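Local coordinates for protein phosphoserine aminotransferase (Bacillus alcalophilus, PDB 1W23) that catalyses the reversible, pyridoxal-phosphate-dependent transfer of an amino group between glutamate and 3-phosphohydroxypyruvate to make phosphoserine in serine biosynthesis, at residues A[168-173]-A[189-194]; A[147-152]-A[174-179]; A[16-21]-A[248-253]; A[198-203]-A[244-249]. All coordinates share one frame; numbering follows the deposited sequence. Where two conformers were deposited one is given.

Contact 1. Residues A[168-173]-A[189-194]; sequences PLIADM and MIYAGA. With PLP (pyridoxal-5'-phosphate), chain J.
Ile170 pairs with Met189, Ala171 with Ile190 and Asp172 with Tyr191 where strands 169-172 and 189-193 run parallel, their axes 4.9 Å apart and 8° from alignment. Three backbone hydrogen bonds fix this register: Ala171 N to Met189 O (3.0 Å), Tyr191 N to Ala171 O (3.0 Å) and Met173 N to Tyr191 O (2.8 Å). Tyr191 carries CG between its backbone N and carbonyl carbon (chi1 60°), which turns the phenol across onto the neighbouring strand. Asp172 CA then lies over one ring face, 3.9 Å from the centroid, in a CH-pi contact, and the carboxylate is tilted 17° from the ring. Asp172 OD2 stands 2.7 Å from PLP N1, the aspartate-pyridine pairing characteristic of fold type I aminotransferases, while OD1 is hydrogen-bonded to Ser174. On the face carrying Ala171 and Ile190, Ile190 CG2 meets Met173 SD at 3.6 Å. A leucine in place of Tyr191 would probably leave His146 without its hydroxyl partner and Asp172 without the flat surface that flanks it. Strand 142-148 continues the sheet beyond 169-172, strand 204-209 beyond 189-193, and helix 75-87 packs on the Ile170 and Tyr191 face through Leu83, Gln79 and Phe80.

Contact 2. Residues A[147-152]-A[174-179]; sequences ITSNNT and SSDILS. With PLP (pyridoxal-5'-phosphate), chain J.
Ser149, just past strand 142-148, opens the contact by donating from OG to Asp176 OD1 at 2.7 Å. The hydroxyl reaches the syn side of that oxygen but stands 33° out of the carboxylate plane. The second carboxylate oxygen is taken by Arg180 and Gln157, so both carboxylate oxygens are held, and the backbone O of Asp176 accepts from Ser179 N and OG to close a type II turn. Asn150 follows, laying CB 3.6 Å from Asp176 CG and sending ND2 to Ser175 OG at 2.9 Å, in the amide plane and nearly straight at 167°. Asn298 and Ser295 engage the same amide, through ND2 and OD1 respectively, and fix its rotation. The backbone also takes part: a water donates to Asn150 O (2.9 Å) and accepts from Ser175 N (3.1 Å). Thr152 completes the series, its OG1 hydrogen-bonded to both Ser175 OG (2.7 Å) and PLP O3 (2.6 Å). Ser175 reaches both Asn150 ND2 and Thr152 OG1 with its OG set between its own backbone N and carbonyl carbon (chi1 55°). Ser174, meanwhile, rests CB against PLP C2 at 3.6 Å. Ser175 behaves as a second-shell residue: Asn150 ND2 probably orients its hydroxyl, which in turn probably helps to position Thr152 OG1 at the cofactor, a buried polar chain that is likely to hold O3 in place and may help to polarise it.

Contact 3. Residues A[16-21]-A[248-253]; sequences KPALER and RNVLDW
Arg21 spreads its long side chain over Asn249 to reach Asp252, and it gives more surface to the contact than any other residue. Extended from CG to NE, it delivers NH1 to Asp252 OD2 at 2.8 Å in a salt bridge that is straight (177°) and in the guanidinium plane, though it meets OD2 on the anti side and out of the carboxylate plane. One face of the same group is stacked on the guanidinium of Arg248, centres 3.9 Å apart and planes 9° from parallel. Stacking of two like charges is probably eased by Asp252 and by Asn249 OD1, which sits over that face of Arg21 and accepts from Arg248 NE and NH2, each at 3.0 Å. Two waters at the edge of the Arg21 group bridge it to Asn249 O and Asp252 OD2. The small Ala18 is consistent with the close approach: its CB touches Asn249 CB at 3.8 Å, and its O takes a bond from Asn249 ND2 (3.3 Å) on a carbonyl lone pair. A leucine replacing Asn249 would probably cost Ala18 O that bond and leave Arg248 NE and NH2 without their shared acceptor, so that this guanidinium is held less firmly against Arg21. Nearer the start of helix 16-24, Pro17 CG meets Trp253 CD1 at 3.9 Å. The helix segments cross at 136°; helix 44-61 lies against 248-253, where Gln52 bonds Arg248, and Leu19 and Glu20 pack on Glu38 and Leu27 of the second subunit.

Contact 4. Residues A[198-203]-A[244-249]; sequences LGPSGV and IYMLRN
The loop that follows Lys196, the cofactor-attachment lysine of this class-V aminotransferase, is seated on helix 241-256 through Leu198, Gly199, Pro200 and Val203. It is an apolar contact with no hydrogen bond between the segments, joining the loop between strands 189-193 and 204-209 to the helix. The two backbones come nearest, CA to CA, at Gly199 and Leu247 (4.5 Å); a beta carbon on Gly199 would crowd Leu247 CA and clash with Pro200 CD. Pro200 follows tightly, its CD 3.3 Å from Met246 CB, with the ring and the methionine chain crossing at about a right angle. Further along, Val203 CG2, anti to the backbone N, meets Ile244 CG1 at 3.8 Å. Phe71 of strand 67-72 touches Val203, Ile244 and Leu247, while Met37 of the second subunit packs on both Pro200 and Met246, bringing the dimer interface up to this loop. With CG anti to the backbone N (chi1 169°), Leu247 sets CD1 3.5 Å from Leu198 CB, another snug pair. Leu198 O is buried without an N-H or O-H partner; among its carbon neighbours is Leu247 CA, in a CA-H...O contact of 3.5 Å to Leu198 O, with 165° at the hydrogen.

How the contacts relate
From the N terminus the chain first lays down helix 16-24, whose partner in contact 3 arrives only at 248-253, so this long-range closure brackets contacts 1 and 2. Within it, 147-152 opens contact 2 and 168-173 opens contact 1; the closing segments 174-179 and 189-194 follow in the same order, so the two loops cross, sharing the central sheet and the cofactor. Contact 4 comes next in series, from 198-203 to 244-249, and ends on the stretch that contact 3 uses, with Arg248 and Asn249 common to both. Helix 241-256 thus joins the N-terminal helix to the post-lysine loop, while Leu178 against Leu251 ties the helix, and Ile177 against Leu198 the loop, back to contact 2.

Contact 1. Residues A[168-173]-A[189-194]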
loop_
_atom_site.group_PDB
_atom_site.type_symbol
_atom_site.label_atom_id
_atom_site.label_comp_id
_atom_site.label_asym_id
_atom_site.label_seq_id
_atom_site.Cartn_x
_atom_site.Cartn_y
_atom_site.Cartn_z
ATOM N N PRO A 168 2.527 2.842 -28.025
ATOM C CA PRO A 168 1.635 3.439 -27.061
ATOM C C PRO A 168 2.244 4.597 -26.309
ATOM O O PRO A 168 3.406 4.579 -25.932
ATOM C CB PRO A 168 1.395 2.244 -26.101
ATOM C CG PRO A 168 2.576 1.345 -26.246
ATOM C CD PRO A 168 2.922 1.430 -27.726
ATOM N N LEU A 169 1.409 5.602 -26.073
ATOM C CA LEU A 169 1.740 6.733 -25.223
ATOM C C LEU A 169 1.414 6.370 -23.765
ATOM O O LEU A 169 0.280 5.913 -23.490
ATOM C CB LEU A 169 0.983 7.966 -25.672
ATOM C CG LEU A 169 1.243 9.269 -24.885
ATOM C CD1 LEU A 169 2.672 9.733 -25.038
ATOM C CD2 LEU A 169 0.266 10.377 -25.337
ATOM N N ILE A 170 2.372 6.561 -22.884
ATOM C CA ILE A 170 2.241 6.210 -21.453
ATOM C C ILE A 170 2.500 7.454 -20.649
ATOM O O ILE A 170 3.458 8.205 -20.978
ATOM C CB ILE A 170 3.270 5.127 -21.053
ATOM C CG1 ILE A 170 3.255 4.080 -22.146
ATOM C CG2 ILE A 170 3.044 4.703 -19.608
ATOM C CD1 ILE A 170 2.708 2.750 -21.874
ATOM N N ALA A 171 1.669 7.702 -19.635
ATOM C CA ALA A 171 1.865 8.927 -18.850
ATOM C C ALA A 171 1.788 8.687 -17.348
ATOM O O ALA A 171 0.846 8.065 -16.831
ATOM C CB ALA A 171 0.774 9.946 -19.220
ATOM N N ASP A 172 2.763 9.259 -16.662
ATOM C CA ASP A 172 2.764 9.429 -15.212
ATOM C C ASP A 172 1.976 10.711 -14.940
ATOM O O ASP A 172 2.465 11.834 -15.116
ATOM C CB ASP A 172 4.195 9.584 -14.687
ATOM C CG ASP A 172 4.292 9.877 -13.205
ATOM O OD1 ASP A 172 3.225 9.976 -12.516
ATOM O OD2 ASP A 172 5.441 10.010 -12.738
ATOM N N MET A 173 0.715 10.517 -14.533
ATOM C CA MET A 173 -0.219 11.606 -14.232
ATOM C C MET A 173 -0.408 11.773 -12.733
ATOM O O MET A 173 -1.447 12.312 -12.289
ATOM C CB MET A 173 -1.582 11.432 -14.925
ATOM C CG MET A 173 -1.408 11.335 -16.479
ATOM S SD MET A 173 -3.031 11.474 -17.248
ATOM C CE MET A 173 -2.575 11.561 -18.988
ATOM N N MET A 189 -1.524 3.617 -21.534
ATOM C CA MET A 189 -1.548 3.438 -20.077
ATOM C C MET A 189 -1.367 4.781 -19.415
ATOM O O MET A 189 -0.522 5.607 -19.865
ATOM C CB MET A 189 -0.467 2.440 -19.676
ATOM C CG MET A 189 -0.459 2.158 -18.188
ATOM S SD MET A 189 0.713 0.881 -17.716
ATOM C CE MET A 189 1.674 1.913 -16.584
ATOM N N ILE A 190 -2.075 5.008 -18.339
ATOM C CA ILE A 190 -1.940 6.156 -17.434
ATOM C C ILE A 190 -1.767 5.623 -16.029
ATOM O O ILE A 190 -2.471 4.675 -15.648
ATOM C CB ILE A 190 -3.221 7.012 -17.494
ATOM C CG1 ILE A 190 -3.400 7.656 -18.862
ATOM C CG2 ILE A 190 -3.275 7.967 -16.350
ATOM C CD1 ILE A 190 -4.774 8.170 -19.096
ATOM N N TYR A 191 -0.843 6.175 -15.247
ATOM C CA TYR A 191 -0.743 5.773 -13.857
ATOM C C TYR A 191 -0.585 6.998 -12.973
ATOM O O TYR A 191 -0.098 8.073 -13.375
ATOM C CB TYR A 191 0.392 4.793 -13.618
ATOM C CG TYR A 191 1.766 5.253 -13.944
ATOM C CD1 TYR A 191 2.641 5.728 -12.986
ATOM C CD2 TYR A 191 2.286 5.186 -15.256
ATOM C CE1 TYR A 191 3.932 6.148 -13.259
ATOM C CE2 TYR A 191 3.578 5.581 -15.540
ATOM C CZ TYR A 191 4.400 6.074 -14.545
ATOM O OH TYR A 191 5.714 6.439 -14.792
ATOM N N ALA A 192 -0.977 6.825 -11.694
ATOM C CA ALA A 192 -0.922 7.917 -10.744
ATOM C C ALA A 192 -0.987 7.354 -9.327
ATOM O O ALA A 192 -1.939 6.648 -8.990
ATOM C CB ALA A 192 -2.160 8.832 -10.874
ATOM N N GLY A 193 -0.016 7.702 -8.486
ATOM C CA GLY A 193 -0.228 7.523 -7.039
ATOM C C GLY A 193 -1.442 8.312 -6.629
ATOM O O GLY A 193 -1.664 9.431 -7.116
ATOM N N ALA A 194 -2.279 7.803 -5.745
ATOM C CA ALA A 194 -3.516 8.493 -5.415
ATOM C C ALA A 194 -3.307 9.766 -4.634
ATOM O O ALA A 194 -4.220 10.631 -4.689
ATOM C CB ALA A 194 -4.448 7.589 -4.641
HETATM N N1 PLP J . 5.609 10.857 -10.205
HETATM C C2 PLP J . 5.151 12.127 -9.899
HETATM C C2A PLP J . 4.806 13.005 -11.044
HETATM C C3 PLP J . 5.024 12.513 -8.574
HETATM O O3 PLP J . 4.566 13.709 -8.284
HETATM C C4 PLP J . 5.392 11.596 -7.522
HETATM C C4A PLP J . 5.183 12.003 -6.107
HETATM C C5 PLP J . 5.839 10.313 -7.879
HETATM C C6 PLP J . 5.959 9.986 -9.220
HETATM C C5A PLP J . 6.273 9.295 -6.865
HETATM O O4P PLP J . 5.071 8.665 -6.287
HETATM P P PLP J . 5.250 7.570 -5.089
HETATM O O1P PLP J . 5.895 8.290 -3.945
HETATM O O2P PLP J . 6.129 6.456 -5.639
HETATM O O3P PLP J . 3.811 7.128 -4.878
#

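Contact 2. Residues A[147-152]-A[174-179]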
loop_
_atom_site.group_PDB
_atom_site.type_symbol
_atom_site.label_atom_id
_atom_site.label_comp_id
_atom_site.label_asym_id
_atom_site.label_seq_id
_atom_site.Cartn_x
_atom_site.Cartn_y
_atom_site.Cartn_z
ATOM N N ILE A 147 5.682 10.017 -20.964
ATOM C CA ILE A 147 5.668 11.415 -20.568
ATOM C C ILE A 147 5.255 11.513 -19.107
ATOM O O ILE A 147 4.670 10.593 -18.524
ATOM C CB ILE A 147 4.709 12.242 -21.446
ATOM C CG1 ILE A 147 3.239 11.887 -21.239
ATOM C CG2 ILE A 147 5.115 12.147 -22.926
ATOM C CD1 ILE A 147 2.268 12.792 -21.959
ATOM N N THR A 148 5.514 12.707 -18.533
ATOM C CA THR A 148 5.100 13.060 -17.186
ATOM C C THR A 148 4.181 14.276 -17.345
ATOM O O THR A 148 4.654 15.363 -17.754
ATOM C CB THR A 148 6.293 13.412 -16.303
ATOM O OG1 THR A 148 7.305 12.395 -16.441
ATOM C CG2 THR A 148 5.861 13.592 -14.865
ATOM N N SER A 149 2.874 14.107 -17.157
ATOM C CA SER A 149 1.939 15.197 -17.527
ATOM C C SER A 149 2.108 16.460 -16.721
ATOM O O SER A 149 2.008 17.561 -17.256
ATOM C CB SER A 149 0.494 14.669 -17.402
ATOM O OG SER A 149 0.272 14.161 -16.109
ATOM N N ASN A 150 2.403 16.314 -15.428
ATOM C CA ASN A 150 2.590 17.419 -14.510
ATOM C C ASN A 150 3.892 17.130 -13.745
ATOM O O ASN A 150 4.038 16.091 -13.080
ATOM C CB ASN A 150 1.362 17.589 -13.591
ATOM C CG ASN A 150 1.474 18.874 -12.763
ATOM O OD1 ASN A 150 1.154 19.958 -13.309
ATOM N ND2 ASN A 150 1.942 18.740 -11.532
ATOM N N ASN A 151 4.829 18.041 -13.906
ATOM C CA ASN A 151 6.172 17.890 -13.357
ATOM C C ASN A 151 6.197 18.557 -11.990
ATOM O O ASN A 151 6.415 19.767 -11.832
ATOM C CB ASN A 151 7.195 18.505 -14.305
ATOM C CG ASN A 151 7.023 17.848 -15.670
ATOM O OD1 ASN A 151 7.447 16.706 -15.851
ATOM N ND2 ASN A 151 6.416 18.548 -16.602
ATOM N N THR A 152 5.888 17.734 -10.974
ATOM C CA THR A 152 5.501 18.211 -9.637
ATOM C C THR A 152 6.553 19.112 -9.010
ATOM O O THR A 152 6.211 20.028 -8.240
ATOM C CB THR A 152 5.272 16.961 -8.725
ATOM O OG1 THR A 152 4.677 15.939 -9.545
ATOM C CG2 THR A 152 4.372 17.281 -7.539
ATOM N N SER A 174 0.547 11.347 -11.925
ATOM C CA SER A 174 0.406 11.402 -10.480
ATOM C C SER A 174 -0.097 12.731 -9.962
ATOM O O SER A 174 -0.988 12.747 -9.098
ATOM C CB SER A 174 1.726 11.109 -9.806
ATOM O OG SER A 174 2.160 9.768 -10.008
ATOM N N SER A 175 0.438 13.866 -10.443
ATOM C CA SER A 175 0.112 15.136 -9.827
ATOM C C SER A 175 -0.921 15.963 -10.584
ATOM O O SER A 175 -1.220 17.084 -10.143
ATOM C CB SER A 175 1.378 15.901 -9.486
ATOM O OG SER A 175 2.198 16.045 -10.637
ATOM N N ASP A 176 -1.566 15.430 -11.630
ATOM C CA ASP A 176 -2.688 16.135 -12.243
ATOM C C ASP A 176 -3.814 15.241 -12.722
ATOM O O ASP A 176 -4.779 15.766 -13.311
ATOM C CB ASP A 176 -2.263 17.085 -13.369
ATOM C CG ASP A 176 -1.845 16.401 -14.670
ATOM O OD1 ASP A 176 -1.759 15.139 -14.650
ATOM O OD2 ASP A 176 -1.603 17.141 -15.657
ATOM N N ILE A 177 -3.831 13.962 -12.414
ATOM C CA ILE A 177 -4.963 13.120 -12.873
ATOM C C ILE A 177 -6.284 13.641 -12.290
ATOM O O ILE A 177 -6.404 13.963 -11.127
ATOM C CB ILE A 177 -4.738 11.656 -12.474
ATOM C CG1 ILE A 177 -5.761 10.739 -13.117
ATOM C CG2 ILE A 177 -4.622 11.477 -10.950
ATOM C CD1 ILE A 177 -5.437 9.256 -13.066
ATOM N N LEU A 178 -7.284 13.680 -13.158
ATOM C CA LEU A 178 -8.653 14.088 -12.758
ATOM C C LEU A 178 -8.710 15.469 -12.145
ATOM O O LEU A 178 -9.554 15.798 -11.333
ATOM C CB LEU A 178 -9.329 13.017 -11.897
ATOM C CG LEU A 178 -10.826 13.068 -11.721
ATOM C CD1 LEU A 178 -11.622 13.560 -12.886
ATOM C CD2 LEU A 178 -11.333 11.697 -11.225
ATOM N N SER A 179 -7.847 16.356 -12.707
ATOM C CA SER A 179 -7.935 17.795 -12.456
ATOM C C SER A 179 -8.618 18.562 -13.595
ATOM O O SER A 179 -8.789 19.771 -13.490
ATOM C CB SER A 179 -6.543 18.374 -12.240
ATOM O OG SER A 179 -5.734 18.239 -13.392
HETATM N N1 PLP J . 5.609 10.857 -10.205
HETATM C C2 PLP J . 5.151 12.127 -9.899
HETATM C C2A PLP J . 4.806 13.005 -11.044
HETATM C C3 PLP J . 5.024 12.513 -8.574
HETATM O O3 PLP J . 4.566 13.709 -8.284
HETATM C C4 PLP J . 5.392 11.596 -7.522
HETATM C C4A PLP J . 5.183 12.003 -6.107
HETATM C C5 PLP J . 5.839 10.313 -7.879
HETATM C C6 PLP J . 5.959 9.986 -9.220
HETATM C C5A PLP J . 6.273 9.295 -6.865
HETATM O O4P PLP J . 5.071 8.665 -6.287
HETATM P P PLP J . 5.250 7.570 -5.089
HETATM O O1P PLP J . 5.895 8.290 -3.945
HETATM O O2P PLP J . 6.129 6.456 -5.639
HETATM O O3P PLP J . 3.811 7.128 -4.878
HETATM O O HOH W 1 2.070 14.019 -13.083
#

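Contact 3. Residues A[16-21]-A[248-253]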
loop_
_atom_site.group_PDB
_atom_site.type_symbol
_atom_site.label_atom_id
_atom_site.label_comp_id
_atom_site.label_asym_id
_atom_site.label_seq_id
_atom_site.Cartn_x
_atom_site.Cartn_y
_atom_site.Cartn_z
ATOM N N LYS A 16 -12.938 17.755 2.666
ATOM C CA LYS A 16 -13.471 17.472 4.017
ATOM C C LYS A 16 -14.682 16.514 3.984
ATOM O O LYS A 16 -14.728 15.659 4.849
ATOM C CB LYS A 16 -13.810 18.771 4.713
ATOM C CG LYS A 16 -14.133 18.607 6.171
ATOM C CD LYS A 16 -12.914 18.271 7.009
ATOM C CE LYS A 16 -12.099 19.534 7.248
ATOM N NZ LYS A 16 -10.997 19.317 8.238
ATOM N N PRO A 17 -15.620 16.600 3.044
ATOM C CA PRO A 17 -16.752 15.651 3.114
ATOM C C PRO A 17 -16.308 14.210 3.035
ATOM O O PRO A 17 -16.974 13.339 3.623
ATOM C CB PRO A 17 -17.651 16.039 1.943
ATOM C CG PRO A 17 -17.204 17.362 1.548
ATOM C CD PRO A 17 -15.843 17.651 2.026
ATOM N N ALA A 18 -15.230 13.895 2.316
ATOM C CA ALA A 18 -14.774 12.502 2.203
ATOM C C ALA A 18 -14.254 12.006 3.564
ATOM O O ALA A 18 -14.440 10.843 3.941
ATOM C CB ALA A 18 -13.719 12.388 1.129
ATOM N N LEU A 19 -13.554 12.894 4.276
ATOM C CA LEU A 19 -13.031 12.592 5.606
ATOM C C LEU A 19 -14.151 12.527 6.627
ATOM O O LEU A 19 -14.108 11.652 7.519
ATOM C CB LEU A 19 -11.956 13.611 6.026
ATOM C CG LEU A 19 -10.591 13.434 5.334
ATOM C CD1 LEU A 19 -9.773 14.711 5.531
ATOM C CD2 LEU A 19 -9.863 12.237 5.876
ATOM N N GLU A 20 -15.103 13.446 6.598
ATOM C CA GLU A 20 -16.216 13.416 7.534
ATOM C C GLU A 20 -17.043 12.162 7.365
ATOM O O GLU A 20 -17.457 11.562 8.346
ATOM C CB GLU A 20 -17.056 14.672 7.373
ATOM C CG GLU A 20 -16.395 15.947 7.865
ATOM C CD GLU A 20 -16.985 17.250 7.433
ATOM O OE1 GLU A 20 -17.606 17.289 6.357
ATOM O OE2 GLU A 20 -16.793 18.279 8.111
ATOM N N ARG A 21 -17.274 11.750 6.122
ATOM C CA ARG A 21 -17.965 10.484 5.831
ATOM C C ARG A 21 -17.202 9.305 6.428
ATOM O O ARG A 21 -17.769 8.457 7.095
ATOM C CB ARG A 21 -18.134 10.358 4.307
ATOM C CG ARG A 21 -18.789 9.100 3.808
ATOM C CD ARG A 21 -18.907 9.136 2.293
ATOM N NE ARG A 21 -19.594 7.967 1.783
ATOM C CZ ARG A 21 -19.709 7.719 0.469
ATOM N NH1 ARG A 21 -19.154 8.545 -0.450
ATOM N NH2 ARG A 21 -20.388 6.644 0.064
ATOM N N ARG A 248 -12.701 6.050 -3.331
ATOM C CA ARG A 248 -14.101 6.090 -3.688
ATOM C C ARG A 248 -14.740 7.356 -3.135
ATOM O O ARG A 248 -15.474 8.062 -3.851
ATOM C CB ARG A 248 -14.763 4.783 -3.192
ATOM C CG ARG A 248 -16.194 4.537 -3.704
ATOM C CD ARG A 248 -17.306 5.427 -3.110
ATOM N NE ARG A 248 -17.298 5.380 -1.625
ATOM C CZ ARG A 248 -17.971 4.491 -0.938
ATOM N NH1 ARG A 248 -18.770 3.591 -1.508
ATOM N NH2 ARG A 248 -17.846 4.486 0.411
ATOM N N ASN A 249 -14.548 7.622 -1.831
ATOM C CA ASN A 249 -15.159 8.811 -1.230
ATOM C C ASN A 249 -14.714 10.088 -1.920
ATOM O O ASN A 249 -15.565 11.009 -2.129
ATOM C CB ASN A 249 -14.825 8.885 0.254
ATOM C CG ASN A 249 -15.529 7.874 1.112
ATOM O OD1 ASN A 249 -16.237 6.973 0.634
ATOM N ND2 ASN A 249 -15.392 8.084 2.432
ATOM N N VAL A 250 -13.461 10.233 -2.275
ATOM C CA VAL A 250 -12.982 11.438 -2.990
ATOM C C VAL A 250 -13.626 11.541 -4.347
ATOM O O VAL A 250 -14.066 12.621 -4.761
ATOM C CB VAL A 250 -11.441 11.431 -3.061
ATOM C CG1 VAL A 250 -10.968 12.569 -3.979
ATOM C CG2 VAL A 250 -10.850 11.583 -1.675
ATOM N N LEU A 251 -13.710 10.426 -5.079
ATOM C CA LEU A 251 -14.338 10.455 -6.404
ATOM C C LEU A 251 -15.821 10.843 -6.306
ATOM O O LEU A 251 -16.339 11.558 -7.174
ATOM C CB LEU A 251 -14.189 9.102 -7.102
ATOM C CG LEU A 251 -12.763 8.650 -7.403
ATOM C CD1 LEU A 251 -12.769 7.183 -7.811
ATOM C CD2 LEU A 251 -12.185 9.505 -8.506
ATOM N N ASP A 252 -16.516 10.391 -5.287
ATOM C CA ASP A 252 -17.927 10.804 -5.078
ATOM C C ASP A 252 -17.991 12.324 -4.920
ATOM O O ASP A 252 -18.922 12.947 -5.468
ATOM C CB ASP A 252 -18.534 10.127 -3.862
ATOM C CG ASP A 252 -19.350 8.881 -4.116
ATOM O OD1 ASP A 252 -19.993 8.811 -5.184
ATOM O OD2 ASP A 252 -19.349 8.010 -3.226
ATOM N N TRP A 253 -17.069 12.921 -4.213
ATOM C CA TRP A 253 -17.037 14.387 -4.050
ATOM C C TRP A 253 -16.740 15.066 -5.374
ATOM O O TRP A 253 -17.414 16.063 -5.726
ATOM C CB TRP A 253 -16.000 14.739 -2.966
ATOM C CG TRP A 253 -15.708 16.183 -2.897
ATOM C CD1 TRP A 253 -16.427 17.138 -2.244
ATOM C CD2 TRP A 253 -14.598 16.860 -3.504
ATOM N NE1 TRP A 253 -15.848 18.378 -2.401
ATOM C CE2 TRP A 253 -14.710 18.232 -3.175
ATOM C CE3 TRP A 253 -13.500 16.491 -4.278
ATOM C CZ2 TRP A 253 -13.801 19.204 -3.589
ATOM C CZ3 TRP A 253 -12.597 17.439 -4.697
ATOM C CH2 TRP A 253 -12.754 18.777 -4.352
HETATM O O HOH W 2 -17.484 10.993 -0.089
HETATM O O HOH W 3 -21.068 6.068 -2.714
#

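Contact 4. Residues A[198-203]-A[244-249]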
loop_
_atom_site.group_PDB
_atom_site.type_symbol
_atom_site.label_atom_id
_atom_site.label_comp_id
_atom_site.label_asym_id
_atom_site.label_seq_id
_atom_site.Cartn_x
_atom_site.Cartn_y
_atom_site.Cartn_z
ATOM N N LEU A 198 -6.456 12.132 -5.733
ATOM C CA LEU A 198 -7.471 11.118 -5.655
ATOM C C LEU A 198 -7.755 10.573 -4.283
ATOM O O LEU A 198 -8.800 9.967 -4.092
ATOM C CB LEU A 198 -7.130 9.991 -6.597
ATOM C CG LEU A 198 -6.953 10.377 -8.056
ATOM C CD1 LEU A 198 -6.620 9.124 -8.866
ATOM C CD2 LEU A 198 -8.194 11.082 -8.585
ATOM N N GLY A 199 -6.855 10.753 -3.341
ATOM C CA GLY A 199 -7.148 9.898 -2.159
ATOM C C GLY A 199 -5.853 9.954 -1.338
ATOM O O GLY A 199 -4.899 10.651 -1.635
ATOM N N PRO A 200 -5.828 9.148 -0.371
ATOM C CA PRO A 200 -4.622 9.023 0.437
ATOM C C PRO A 200 -3.625 8.077 -0.266
ATOM O O PRO A 200 -3.790 7.488 -1.257
ATOM C CB PRO A 200 -5.111 8.509 1.805
ATOM C CG PRO A 200 -6.247 7.602 1.414
ATOM C CD PRO A 200 -6.943 8.425 0.342
ATOM N N SER A 201 -2.453 8.080 0.336
ATOM C CA SER A 201 -1.395 7.191 -0.128
ATOM C C SER A 201 -1.677 5.747 0.129
ATOM O O SER A 201 -2.464 5.410 1.012
ATOM C CB SER A 201 -0.080 7.612 0.562
ATOM O OG SER A 201 -0.167 7.265 1.925
ATOM N N GLY A 202 -1.006 4.877 -0.606
ATOM C CA GLY A 202 -1.085 3.461 -0.458
ATOM C C GLY A 202 -1.780 2.730 -1.587
ATOM O O GLY A 202 -1.756 1.489 -1.641
ATOM N N VAL A 203 -2.424 3.467 -2.507
ATOM C CA VAL A 203 -2.908 2.875 -3.763
ATOM C C VAL A 203 -2.450 3.743 -4.927
ATOM O O VAL A 203 -2.341 4.983 -4.799
ATOM C CB VAL A 203 -4.424 2.655 -3.721
ATOM C CG1 VAL A 203 -5.209 3.995 -3.694
ATOM C CG2 VAL A 203 -4.888 1.747 -4.889
ATOM N N ILE A 244 -8.496 2.384 -0.977
ATOM C CA ILE A 244 -9.456 2.330 -2.087
ATOM C C ILE A 244 -10.804 2.875 -1.660
ATOM O O ILE A 244 -11.483 3.590 -2.442
ATOM C CB ILE A 244 -9.518 0.892 -2.663
ATOM C CG1 ILE A 244 -8.190 0.549 -3.349
ATOM C CG2 ILE A 244 -10.701 0.730 -3.596
ATOM C CD1 ILE A 244 -7.930 -0.932 -3.569
ATOM N N TYR A 245 -11.235 2.607 -0.435
ATOM C CA TYR A 245 -12.469 3.201 0.098
ATOM C C TYR A 245 -12.340 4.708 0.137
ATOM O O TYR A 245 -13.284 5.435 -0.277
ATOM C CB TYR A 245 -12.681 2.601 1.517
ATOM C CG TYR A 245 -13.605 3.425 2.358
ATOM C CD1 TYR A 245 -14.992 3.322 2.270
ATOM C CD2 TYR A 245 -13.113 4.351 3.277
ATOM C CE1 TYR A 245 -15.820 4.095 3.063
ATOM C CE2 TYR A 245 -13.932 5.134 4.032
ATOM C CZ TYR A 245 -15.312 4.994 3.919
ATOM O OH TYR A 245 -16.094 5.820 4.695
ATOM N N MET A 246 -11.214 5.260 0.603
ATOM C CA MET A 246 -11.069 6.723 0.625
ATOM C C MET A 246 -11.058 7.287 -0.779
ATOM O O MET A 246 -11.629 8.376 -1.016
ATOM C CB MET A 246 -9.808 7.119 1.395
ATOM C CG MET A 246 -9.933 6.965 2.885
ATOM S SD MET A 246 -11.193 7.961 3.651
ATOM C CE MET A 246 -10.827 9.591 3.091
ATOM N N LEU A 247 -10.399 6.629 -1.738
ATOM C CA LEU A 247 -10.434 7.001 -3.128
ATOM C C LEU A 247 -11.893 7.072 -3.622
ATOM O O LEU A 247 -12.291 8.061 -4.260
ATOM C CB LEU A 247 -9.613 5.992 -3.947
ATOM C CG LEU A 247 -9.739 6.062 -5.480
ATOM C CD1 LEU A 247 -9.248 7.282 -6.086
ATOM C CD2 LEU A 247 -9.081 4.802 -6.062
ATOM N N ARG A 248 -12.701 6.050 -3.331
ATOM C CA ARG A 248 -14.101 6.090 -3.688
ATOM C C ARG A 248 -14.740 7.356 -3.135
ATOM O O ARG A 248 -15.474 8.062 -3.851
ATOM C CB ARG A 248 -14.763 4.783 -3.192
ATOM C CG ARG A 248 -16.194 4.537 -3.704
ATOM C CD ARG A 248 -17.306 5.427 -3.110
ATOM N NE ARG A 248 -17.298 5.380 -1.625
ATOM C CZ ARG A 248 -17.971 4.491 -0.938
ATOM N NH1 ARG A 248 -18.770 3.591 -1.508
ATOM N NH2 ARG A 248 -17.846 4.486 0.411
ATOM N N ASN A 249 -14.548 7.622 -1.831
ATOM C CA ASN A 249 -15.159 8.811 -1.230
ATOM C C ASN A 249 -14.714 10.088 -1.920
ATOM O O ASN A 249 -15.565 11.009 -2.129
ATOM C CB ASN A 249 -14.825 8.885 0.254
ATOM C CG ASN A 249 -15.529 7.874 1.112
ATOM O OD1 ASN A 249 -16.237 6.973 0.634
ATOM N ND2 ASN A 249 -15.392 8.084 2.432
#